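Local coordinates for protein fimbrium subunit Fim1C (PDB 4QB7) that probably forms part of the tip of fimbriae, the surface filaments that mediate cell adhesion and biofilm formation, at residues Tyr291-Lys296 with Ser305-Lys310; Lys187-Gly192 with Thr240-Tyr245; Lys177-Leu182 with Ile331-Ile336. All coordinates share one frame; numbering follows the deposited sequence.

Interaction 1: Tyr291-Lys296 with Ser305-Lys310. With SO4 (sulfate ion), chain J.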
loop_
_atom_site.group_PDB
_atom_site.type_symbol
_atom_site.label_atom_id
_atom_site.label_comp_id
_atom_site.label_asym_id
_atom_site.label_seq_id
_atom_site.Cartn_x
_atom_site.Cartn_y
_atom_site.Cartn_z
ATOM N N TYR A 291 -13.205 -19.763 -12.012
ATOM C CA TYR A 291 -12.214 -20.582 -12.714
ATOM C C TYR A 291 -12.896 -21.670 -13.527
ATOM O O TYR A 291 -14.030 -22.058 -13.236
ATOM C CB TYR A 291 -11.145 -21.182 -11.760
ATOM C CG TYR A 291 -11.689 -22.036 -10.641
ATOM C CD1 TYR A 291 -12.201 -21.458 -9.484
ATOM C CD2 TYR A 291 -11.654 -23.427 -10.718
ATOM C CE1 TYR A 291 -12.684 -22.241 -8.435
ATOM C CE2 TYR A 291 -12.148 -24.222 -9.681
ATOM C CZ TYR A 291 -12.660 -23.622 -8.539
ATOM O OH TYR A 291 -13.138 -24.373 -7.498
ATOM N N ASP A 292 -12.200 -22.113 -14.587
ATOM C CA ASP A 292 -12.640 -23.138 -15.538
ATOM C C ASP A 292 -11.698 -24.305 -15.518
ATOM O O ASP A 292 -10.485 -24.101 -15.557
ATOM C CB ASP A 292 -12.692 -22.526 -16.952
ATOM C CG ASP A 292 -13.680 -21.378 -17.110
ATOM O OD1 ASP A 292 -14.691 -21.356 -16.372
ATOM O OD2 ASP A 292 -13.463 -20.521 -18.003
ATOM N N ILE A 293 -12.236 -25.528 -15.416
ATOM C CA ILE A 293 -11.462 -26.780 -15.467
ATOM C C ILE A 293 -11.745 -27.368 -16.831
ATOM O O ILE A 293 -12.877 -27.765 -17.109
ATOM C CB ILE A 293 -11.741 -27.746 -14.292
ATOM C CG1 ILE A 293 -11.638 -26.996 -12.930
ATOM C CG2 ILE A 293 -10.777 -28.976 -14.356
ATOM C CD1 ILE A 293 -12.222 -27.754 -11.789
ATOM N N VAL A 294 -10.755 -27.296 -17.722
ATOM C CA VAL A 294 -10.898 -27.665 -19.135
ATOM C C VAL A 294 -10.246 -28.989 -19.410
ATOM O O VAL A 294 -9.046 -29.116 -19.218
ATOM C CB VAL A 294 -10.284 -26.543 -20.027
ATOM C CG1 VAL A 294 -10.394 -26.877 -21.512
ATOM C CG2 VAL A 294 -10.921 -25.201 -19.720
ATOM N N THR A 295 -11.036 -29.965 -19.869
ATOM C CA THR A 295 -10.581 -31.306 -20.244
ATOM C C THR A 295 -10.681 -31.469 -21.770
ATOM O O THR A 295 -11.720 -31.170 -22.353
ATOM C CB THR A 295 -11.358 -32.400 -19.491
ATOM O OG1 THR A 295 -11.307 -32.162 -18.085
ATOM C CG2 THR A 295 -10.841 -33.795 -19.784
ATOM N N LYS A 296 -9.604 -31.978 -22.401
ATOM C CA LYS A 296 -9.518 -32.227 -23.839
ATOM C C LYS A 296 -10.494 -33.304 -24.307
ATOM O O LYS A 296 -10.610 -34.354 -23.671
ATOM C CB LYS A 296 -8.086 -32.648 -24.213
ATOM C CG LYS A 296 -7.873 -32.998 -25.671
ATOM C CD LYS A 296 -6.415 -33.178 -25.991
ATOM C CE LYS A 296 -6.215 -33.618 -27.416
ATOM N NZ LYS A 296 -4.790 -33.555 -27.810
ATOM N N SER A 305 -15.678 -27.153 -17.076
ATOM C CA SER A 305 -16.398 -27.094 -15.821
ATOM C C SER A 305 -16.168 -25.691 -15.262
ATOM O O SER A 305 -15.055 -25.381 -14.850
ATOM C CB SER A 305 -15.908 -28.186 -14.876
ATOM O OG SER A 305 -16.881 -28.392 -13.869
ATOM N N THR A 306 -17.187 -24.822 -15.325
ATOM C CA THR A 306 -17.094 -23.423 -14.896
ATOM C C THR A 306 -17.619 -23.246 -13.460
ATOM O O THR A 306 -18.780 -23.526 -13.195
ATOM C CB THR A 306 -17.861 -22.514 -15.894
ATOM O OG1 THR A 306 -17.230 -22.504 -17.188
ATOM C CG2 THR A 306 -18.056 -21.105 -15.377
ATOM N N ILE A 307 -16.756 -22.754 -12.551
ATOM C CA ILE A 307 -17.101 -22.420 -11.166
ATOM C C ILE A 307 -16.912 -20.924 -11.019
ATOM O O ILE A 307 -15.810 -20.459 -11.283
ATOM C CB ILE A 307 -16.301 -23.222 -10.082
ATOM C CG1 ILE A 307 -16.601 -24.737 -10.125
ATOM C CG2 ILE A 307 -16.560 -22.686 -8.691
ATOM C CD1 ILE A 307 -15.517 -25.488 -10.746
ATOM N N THR A 308 -17.987 -20.170 -10.664
ATOM C CA THR A 308 -17.918 -18.728 -10.446
ATOM C C THR A 308 -18.440 -18.356 -9.056
ATOM O O THR A 308 -19.246 -19.084 -8.503
ATOM C CB THR A 308 -18.650 -17.903 -11.536
ATOM O OG1 THR A 308 -20.075 -17.991 -11.399
ATOM C CG2 THR A 308 -18.171 -18.214 -12.934
ATOM N N ASN A 309 -17.994 -17.202 -8.515
ATOM C CA ASN A 309 -18.401 -16.623 -7.232
ATOM C C ASN A 309 -18.120 -17.592 -6.070
ATOM O O ASN A 309 -18.850 -17.600 -5.081
ATOM C CB ASN A 309 -19.887 -16.159 -7.266
ATOM C CG ASN A 309 -20.261 -15.065 -6.267
ATOM O OD1 ASN A 309 -19.510 -14.096 -6.028
ATOM N ND2 ASN A 309 -21.472 -15.161 -5.704
ATOM N N LYS A 310 -17.034 -18.383 -6.179
ATOM C CA LYS A 310 -16.589 -19.326 -5.149
ATOM C C LYS A 310 -15.849 -18.534 -4.043
ATOM O O LYS A 310 -14.859 -17.845 -4.280
ATOM C CB LYS A 310 -15.720 -20.444 -5.771
ATOM C CG LYS A 310 -14.910 -21.312 -4.814
ATOM C CD LYS A 310 -15.765 -22.115 -3.836
ATOM C CE LYS A 310 -15.131 -23.422 -3.438
ATOM N NZ LYS A 310 -15.081 -24.376 -4.586
HETATM S S SO4 J . -13.016 -28.079 -7.385
HETATM O O1 SO4 J . -11.990 -28.914 -8.011
HETATM O O2 SO4 J . -14.226 -28.890 -7.218
HETATM O O3 SO4 J . -12.542 -27.564 -6.089
HETATM O O4 SO4 J . -13.327 -26.949 -8.236
#
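Ser305 pairs with Ile293 in the beta hairpin of strands 286-296 and 301-313, whose short segments run antiparallel (171°) with axes 4.7 Å apart at closest approach. This is a hydrogen-bonded pair: Ser305 N to Ile293 O and Ile293 N to Ser305 O both measure 2.9 Å. Thr306 follows as a non-hydrogen-bonded partner of Asp292, and the two side chains lie alongside each other on the face away from Tyr291. Thr306 OG1 donates to Asp292 OD1 at 2.9 Å, reaching it from above the carboxylate plane; since OD2 is bonded to Tyr245 OH, each carboxylate oxygen meets a hydroxyl. Ile307 then faces Tyr291, with Ile307 N to Tyr291 O at 2.9 Å and Tyr291 N to Ile307 O at 2.8 Å. Tyr291 holds CG between its backbone N and carbonyl carbon (chi1 58°), which carries the ring toward the isoleucine. Ile307 CB lies over one ring face, 4.2 Å from the Tyr291 centroid and 19° off the normal, a CH-pi contact, while Ile307 CD1 reaches both Tyr291 CE2 and Ile293 CD1. A serine in place of Tyr291 would probably leave Ile307 without the ring it packs on and sulfate O4 without its phenol donor. At Asn309 and Lys310 a G1 bulge faces Ile289 and the chain turns a corner; Lys310 CG sits at the ring's edge, and the chain bends beyond it, its NZ being bonded to Ile336 O. Sulfate O4, of an ion probably from the crystallisation liquor, also lies at the ring's edge, in its plane, and takes a hydrogen bond from Tyr291 OH at 2.7 Å.

Interaction 2: Lys187-Gly192 with Thr240-Tyr245. With SO4 (sulfate ion), chain K.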
loop_
_atom_site.group_PDB
_atom_site.type_symbol
_atom_site.label_atom_id
_atom_site.label_comp_id
_atom_site.label_asym_id
_atom_site.label_seq_id
_atom_site.Cartn_x
_atom_site.Cartn_y
_atom_site.Cartn_z
ATOM N N LYS A 187 -6.636 -28.693 -17.758
ATOM C CA LYS A 187 -6.005 -27.434 -17.356
ATOM C C LYS A 187 -6.992 -26.608 -16.527
ATOM O O LYS A 187 -8.199 -26.838 -16.606
ATOM C CB LYS A 187 -5.474 -26.666 -18.591
ATOM C CG LYS A 187 -4.380 -27.471 -19.335
ATOM C CD LYS A 187 -3.681 -26.761 -20.433
ATOM C CE LYS A 187 -2.660 -27.647 -21.109
ATOM N NZ LYS A 187 -1.528 -28.010 -20.204
ATOM N N ILE A 188 -6.480 -25.733 -15.657
ATOM C CA ILE A 188 -7.313 -24.839 -14.843
ATOM C C ILE A 188 -6.969 -23.421 -15.257
ATOM O O ILE A 188 -5.783 -23.059 -15.299
ATOM C CB ILE A 188 -7.197 -25.009 -13.292
ATOM C CG1 ILE A 188 -7.506 -26.406 -12.841
ATOM C CG2 ILE A 188 -8.112 -23.996 -12.533
ATOM C CD1 ILE A 188 -7.264 -26.574 -11.367
ATOM N N PHE A 189 -8.006 -22.614 -15.516
ATOM C CA PHE A 189 -7.867 -21.206 -15.899
ATOM C C PHE A 189 -8.649 -20.300 -14.955
ATOM O O PHE A 189 -9.837 -20.543 -14.722
ATOM C CB PHE A 189 -8.339 -20.998 -17.341
ATOM C CG PHE A 189 -7.578 -21.799 -18.365
ATOM C CD1 PHE A 189 -6.370 -21.334 -18.880
ATOM C CD2 PHE A 189 -8.074 -23.012 -18.831
ATOM C CE1 PHE A 189 -5.668 -22.080 -19.833
ATOM C CE2 PHE A 189 -7.381 -23.745 -19.799
ATOM C CZ PHE A 189 -6.198 -23.264 -20.309
ATOM N N VAL A 190 -7.995 -19.273 -14.398
ATOM C CA VAL A 190 -8.692 -18.321 -13.528
ATOM C C VAL A 190 -9.161 -17.167 -14.428
ATOM O O VAL A 190 -8.382 -16.666 -15.256
ATOM C CB VAL A 190 -7.839 -17.877 -12.321
ATOM C CG1 VAL A 190 -8.475 -16.688 -11.591
ATOM C CG2 VAL A 190 -7.618 -19.049 -11.367
ATOM N N THR A 191 -10.455 -16.801 -14.320
ATOM C CA THR A 191 -11.071 -15.800 -15.197
ATOM C C THR A 191 -11.592 -14.573 -14.437
ATOM O O THR A 191 -11.913 -13.554 -15.052
ATOM C CB THR A 191 -12.228 -16.471 -15.956
ATOM O OG1 THR A 191 -13.131 -17.021 -14.995
ATOM C CG2 THR A 191 -11.759 -17.611 -16.870
ATOM N N GLY A 192 -11.713 -14.678 -13.125
ATOM C CA GLY A 192 -12.253 -13.583 -12.329
ATOM C C GLY A 192 -11.863 -13.668 -10.872
ATOM O O GLY A 192 -11.559 -14.750 -10.367
ATOM N N THR A 240 -6.230 -17.158 -24.719
ATOM C CA THR A 240 -6.099 -18.599 -24.590
ATOM C C THR A 240 -6.612 -19.251 -25.870
ATOM O O THR A 240 -7.476 -18.700 -26.535
ATOM C CB THR A 240 -6.863 -19.074 -23.331
ATOM O OG1 THR A 240 -6.587 -18.210 -22.221
ATOM C CG2 THR A 240 -6.518 -20.483 -22.946
ATOM N N ASP A 241 -6.057 -20.396 -26.229
ATOM C CA ASP A 241 -6.504 -21.200 -27.358
ATOM C C ASP A 241 -6.081 -22.613 -27.097
ATOM O O ASP A 241 -5.072 -23.088 -27.629
ATOM C CB ASP A 241 -6.012 -20.684 -28.714
ATOM C CG ASP A 241 -6.703 -21.365 -29.880
ATOM O OD1 ASP A 241 -7.829 -21.931 -29.675
ATOM O OD2 ASP A 241 -6.145 -21.319 -31.000
ATOM N N GLN A 242 -6.852 -23.268 -26.229
ATOM C CA GLN A 242 -6.599 -24.595 -25.724
ATOM C C GLN A 242 -7.787 -25.470 -25.983
ATOM O O GLN A 242 -8.768 -25.364 -25.260
ATOM C CB GLN A 242 -6.336 -24.484 -24.190
ATOM C CG GLN A 242 -5.559 -25.662 -23.560
ATOM C CD GLN A 242 -4.120 -25.653 -23.981
ATOM O OE1 GLN A 242 -3.357 -24.722 -23.660
ATOM N NE2 GLN A 242 -3.748 -26.636 -24.784
ATOM N N TRP A 243 -7.716 -26.342 -26.993
ATOM C CA TRP A 243 -8.772 -27.307 -27.343
ATOM C C TRP A 243 -10.150 -26.653 -27.478
ATOM O O TRP A 243 -11.120 -27.178 -26.958
ATOM C CB TRP A 243 -8.843 -28.450 -26.283
ATOM C CG TRP A 243 -7.523 -28.997 -25.840
ATOM C CD1 TRP A 243 -6.512 -29.449 -26.636
ATOM C CD2 TRP A 243 -7.090 -29.202 -24.488
ATOM N NE1 TRP A 243 -5.458 -29.889 -25.865
ATOM C CE2 TRP A 243 -5.796 -29.775 -24.543
ATOM C CE3 TRP A 243 -7.672 -28.967 -23.228
ATOM C CZ2 TRP A 243 -5.074 -30.106 -23.393
ATOM C CZ3 TRP A 243 -6.956 -29.301 -22.088
ATOM C CH2 TRP A 243 -5.666 -29.845 -22.176
ATOM N N GLY A 244 -10.224 -25.515 -28.155
ATOM C CA GLY A 244 -11.459 -24.750 -28.317
ATOM C C GLY A 244 -11.713 -23.718 -27.232
ATOM O O GLY A 244 -12.519 -22.805 -27.423
ATOM N N TYR A 245 -11.045 -23.852 -26.078
ATOM C CA TYR A 245 -11.197 -22.916 -24.959
ATOM C C TYR A 245 -10.461 -21.636 -25.305
ATOM O O TYR A 245 -9.261 -21.695 -25.538
ATOM C CB TYR A 245 -10.697 -23.535 -23.631
ATOM C CG TYR A 245 -10.811 -22.600 -22.448
ATOM C CD1 TYR A 245 -11.988 -22.522 -21.703
ATOM C CD2 TYR A 245 -9.755 -21.759 -22.089
ATOM C CE1 TYR A 245 -12.090 -21.672 -20.603
ATOM C CE2 TYR A 245 -9.861 -20.887 -21.011
ATOM C CZ TYR A 245 -11.019 -20.868 -20.256
ATOM O OH TYR A 245 -11.099 -20.049 -19.167
HETATM S S SO4 K . -15.619 -14.874 -15.545
HETATM O O1 SO4 K . -15.230 -16.170 -15.970
HETATM O O2 SO4 K . -17.040 -14.917 -15.276
HETATM O O3 SO4 K . -14.913 -14.592 -14.333
HETATM O O4 SO4 K . -15.287 -13.871 -16.598
#
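An offset aromatic stack between Phe189 and Tyr245 joins strand 186-196 to a type I' beta turn running from Gln242 to Tyr245. The ring centroids are 4.6 Å apart and the planes 17° from parallel; the side chains slide past each other in opposite directions, which sets Tyr245 CE2 over the Phe189 face, toward its rim. Tyr245 has CG opposite its backbone N (chi1 179°), throwing the ring out of the turn toward the strand until OH, hydrogen-bonded to Asp292 OD2 of strand 286-296, lies 3.4 Å from Phe189 CB and equally near Thr191 CG2. Thr240 CG2 lies in plane at the edge of Tyr245 and also comes within 3.6 Å of Phe189 CE1. At the other end, the Lys187 chain crosses Gln242 at about a right angle, with CD 3.7 Å from Gln242 CD, and its CE touches Trp243 CH2 at 3.9 Å. Gln242 NE2 in turn lies over one face of the Trp243 indole. The turn closes through Tyr245 N to Gln242 O (2.9 Å) and Gln242 N to Tyr245 O (3.0 Å), with Gly244 at backbone angles where a beta carbon would jam against the preceding carbonyl. Strand 186-196 is itself flanked by strands 286-296 and 250-251; the turn lies across one face of that sheet, where Val294 touches both Phe189 and Tyr245, and Trp243 O accepts from Asn302 ND2 of strand 301-313.

Interaction 3: Lys177-Leu182 with Ile331-Ile336. With SO4 (sulfate ion), chain B.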
loop_
_atom_site.group_PDB
_atom_site.type_symbol
_atom_site.label_atom_id
_atom_site.label_comp_id
_atom_site.label_asym_id
_atom_site.label_seq_id
_atom_site.Cartn_x
_atom_site.Cartn_y
_atom_site.Cartn_z
ATOM N N LYS A 177 -2.931 -22.869 -7.562
ATOM C CA LYS A 177 -2.464 -24.168 -8.070
ATOM C C LYS A 177 -3.445 -25.283 -7.708
ATOM O O LYS A 177 -4.055 -25.203 -6.640
ATOM C CB LYS A 177 -1.063 -24.522 -7.541
ATOM C CG LYS A 177 -0.960 -24.551 -6.033
ATOM C CD LYS A 177 0.301 -25.156 -5.545
ATOM C CE LYS A 177 0.394 -24.947 -4.056
ATOM N NZ LYS A 177 1.737 -25.304 -3.537
ATOM N N PRO A 178 -3.561 -26.367 -8.513
ATOM C CA PRO A 178 -4.362 -27.522 -8.067
ATOM C C PRO A 178 -3.570 -28.316 -7.007
ATOM O O PRO A 178 -2.356 -28.076 -6.864
ATOM C CB PRO A 178 -4.542 -28.316 -9.356
ATOM C CG PRO A 178 -3.281 -28.064 -10.118
ATOM C CD PRO A 178 -2.897 -26.648 -9.809
ATOM N N ASP A 179 -4.225 -29.237 -6.243
ATOM C CA ASP A 179 -3.499 -30.000 -5.199
ATOM C C ASP A 179 -2.769 -31.227 -5.779
ATOM O O ASP A 179 -1.934 -31.819 -5.102
ATOM C CB ASP A 179 -4.417 -30.415 -4.019
ATOM C CG ASP A 179 -5.565 -31.351 -4.358
ATOM O OD1 ASP A 179 -6.068 -31.286 -5.506
ATOM O OD2 ASP A 179 -6.015 -32.092 -3.452
ATOM N N VAL A 180 -3.087 -31.602 -7.016
ATOM C CA VAL A 180 -2.515 -32.749 -7.729
ATOM C C VAL A 180 -2.149 -32.342 -9.155
ATOM O O VAL A 180 -2.692 -31.366 -9.690
ATOM C CB VAL A 180 -3.477 -33.992 -7.752
ATOM C CG1 VAL A 180 -3.718 -34.539 -6.359
ATOM C CG2 VAL A 180 -4.799 -33.687 -8.445
ATOM N N ASN A 181 -1.281 -33.144 -9.787
ATOM C CA ASN A 181 -0.913 -32.981 -11.182
ATOM C C ASN A 181 -2.137 -33.384 -12.000
ATOM O O ASN A 181 -2.686 -34.461 -11.789
ATOM C CB ASN A 181 0.307 -33.853 -11.484
ATOM C CG ASN A 181 0.910 -33.683 -12.857
ATOM O OD1 ASN A 181 0.229 -33.667 -13.896
ATOM N ND2 ASN A 181 2.225 -33.667 -12.892
ATOM N N LEU A 182 -2.570 -32.513 -12.909
ATOM C CA LEU A 182 -3.756 -32.680 -13.749
ATOM C C LEU A 182 -3.499 -33.489 -14.997
ATOM O O LEU A 182 -4.431 -33.772 -15.759
ATOM C CB LEU A 182 -4.286 -31.301 -14.161
ATOM C CG LEU A 182 -4.581 -30.268 -13.080
ATOM C CD1 LEU A 182 -5.036 -28.987 -13.727
ATOM C CD2 LEU A 182 -5.668 -30.764 -12.116
ATOM N N ILE A 331 -6.445 -25.299 -4.989
ATOM C CA ILE A 331 -7.753 -25.828 -5.351
ATOM C C ILE A 331 -7.695 -27.343 -5.178
ATOM O O ILE A 331 -6.884 -27.995 -5.829
ATOM C CB ILE A 331 -8.164 -25.396 -6.774
ATOM C CG1 ILE A 331 -8.089 -23.849 -6.930
ATOM C CG2 ILE A 331 -9.552 -25.942 -7.074
ATOM C CD1 ILE A 331 -8.347 -23.354 -8.306
ATOM N N LYS A 332 -8.489 -27.883 -4.232
ATOM C CA LYS A 332 -8.564 -29.320 -3.947
ATOM C C LYS A 332 -9.437 -29.960 -4.999
ATOM O O LYS A 332 -10.605 -29.590 -5.122
ATOM C CB LYS A 332 -9.117 -29.584 -2.545
ATOM C CG LYS A 332 -8.062 -29.566 -1.447
ATOM C CD LYS A 332 -8.564 -30.314 -0.193
ATOM C CE LYS A 332 -8.414 -31.823 -0.268
ATOM N NZ LYS A 332 -9.620 -32.546 0.242
HETATM N N MSE A 333 -8.865 -30.869 -5.799
HETATM C CA MSE A 333 -9.560 -31.534 -6.898
HETATM C C MSE A 333 -10.528 -32.629 -6.443
HETATM O O MSE A 333 -11.415 -32.955 -7.209
HETATM C CB MSE A 333 -8.551 -32.113 -7.891
HETATM C CG MSE A 333 -7.643 -31.048 -8.524
HETATM SE SE MSE A 333 -8.625 -29.690 -9.544
HETATM C CE MSE A 333 -9.433 -30.757 -10.789
ATOM N N ASN A 334 -10.394 -33.188 -5.229
ATOM C CA ASN A 334 -11.342 -34.232 -4.797
ATOM C C ASN A 334 -12.473 -33.669 -3.928
ATOM O O ASN A 334 -13.287 -34.438 -3.415
ATOM C CB ASN A 334 -10.627 -35.378 -4.054
ATOM C CG ASN A 334 -9.913 -34.990 -2.788
ATOM O OD1 ASN A 334 -10.036 -33.875 -2.285
ATOM N ND2 ASN A 334 -9.148 -35.919 -2.233
ATOM N N ALA A 335 -12.520 -32.341 -3.754
ATOM C CA ALA A 335 -13.509 -31.676 -2.907
ATOM C C ALA A 335 -13.948 -30.315 -3.490
ATOM O O ALA A 335 -13.669 -30.015 -4.651
ATOM C CB ALA A 335 -12.936 -31.502 -1.499
ATOM N N ILE A 336 -14.688 -29.530 -2.669
ATOM C CA ILE A 336 -15.225 -28.170 -2.888
ATOM C C ILE A 336 -14.091 -27.199 -2.580
ATOM O O ILE A 336 -13.693 -26.420 -3.424
ATOM C CB ILE A 336 -16.464 -27.954 -1.923
ATOM C CG1 ILE A 336 -17.616 -28.929 -2.202
ATOM C CG2 ILE A 336 -16.954 -26.501 -1.834
ATOM C CD1 ILE A 336 -17.765 -30.067 -1.072
HETATM S S SO4 B . 4.092 -22.295 -4.015
HETATM O O1 SO4 B . 5.444 -22.672 -4.418
HETATM O O2 SO4 B . 3.899 -22.481 -2.568
HETATM O O3 SO4 B . 3.876 -20.881 -4.353
HETATM O O4 SO4 B . 3.193 -23.172 -4.756
#
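Lys177 O accepts Ile331 N at 2.9 Å, a bond at the end of the parallel pairing of strands 159-178 and 323-331. The Lys177 side chain starts out away from Ile331 and runs extended, so that NZ reaches O4 of a sulfate at 2.9 Å; Ala258 N also binds this ion, which is probably from the crystallisation liquor. Pro178 forms the parallel bridge with Ile331 and adds a CA-H...O contact, CA lying 3.4 Å from Ile331 O, while its ring carbon CB packs on CG of Met333, a selenomethionine. Beyond it the pairing frays: Asp179 N meets the same Ile331 O at 3.0 Å, but the angle at hydrogen is 126° and the bond is weak. The Asp179 side chain takes over. With CG between the backbone N and the carbonyl carbon (chi1 63°), OD1 is brought to Met333 N at 2.8 Å, a nearly straight bond (170°) entering from above the carboxylate plane. OD2 lies beside the aliphatic part of Lys332, whose NZ stays 5.2 Å from Asp179 OD2 and donates to a lone pair of Asn334 OD1 in the carbonyl plane. Val180 places CG2 3.9 Å from Met333 CG. Met333 is doubly bent, at chi2 and chi3, and its far end passes Leu182 at about a right angle, CE lying 4.0 Å from Leu182 CD2. Pro178, Leu182 and Met333 all touch Ile188, so the contact packs the end of the mixed sheet holding strands 159-178 and 323-331 against strand 186-196 of the neighbouring antiparallel sheet.

The three contacts gather at one end of the elongated chain, each about 31 to 32 Å from its centre. Interactions 1 and 2, centres 9 Å apart, share the sheet in which strands 186-196 and 286-296 are neighbours: Val294 N lies 2.8 Å from Lys187 O, probably a hydrogen bond. Interaction 3 meets the face of that sheet opposite the turn 240-245, where Ile188 CD1 lies 3.9 Å from Met333 SE and Ile293 CG2 lies 4.2 Å from Met333 CE. Interactions 1 and 3, centres 12 Å apart, are also tied by Lys310 NZ to Ile336 O at 2.7 Å. Each contact has a separate sulfate beside it; none establishes a functional site.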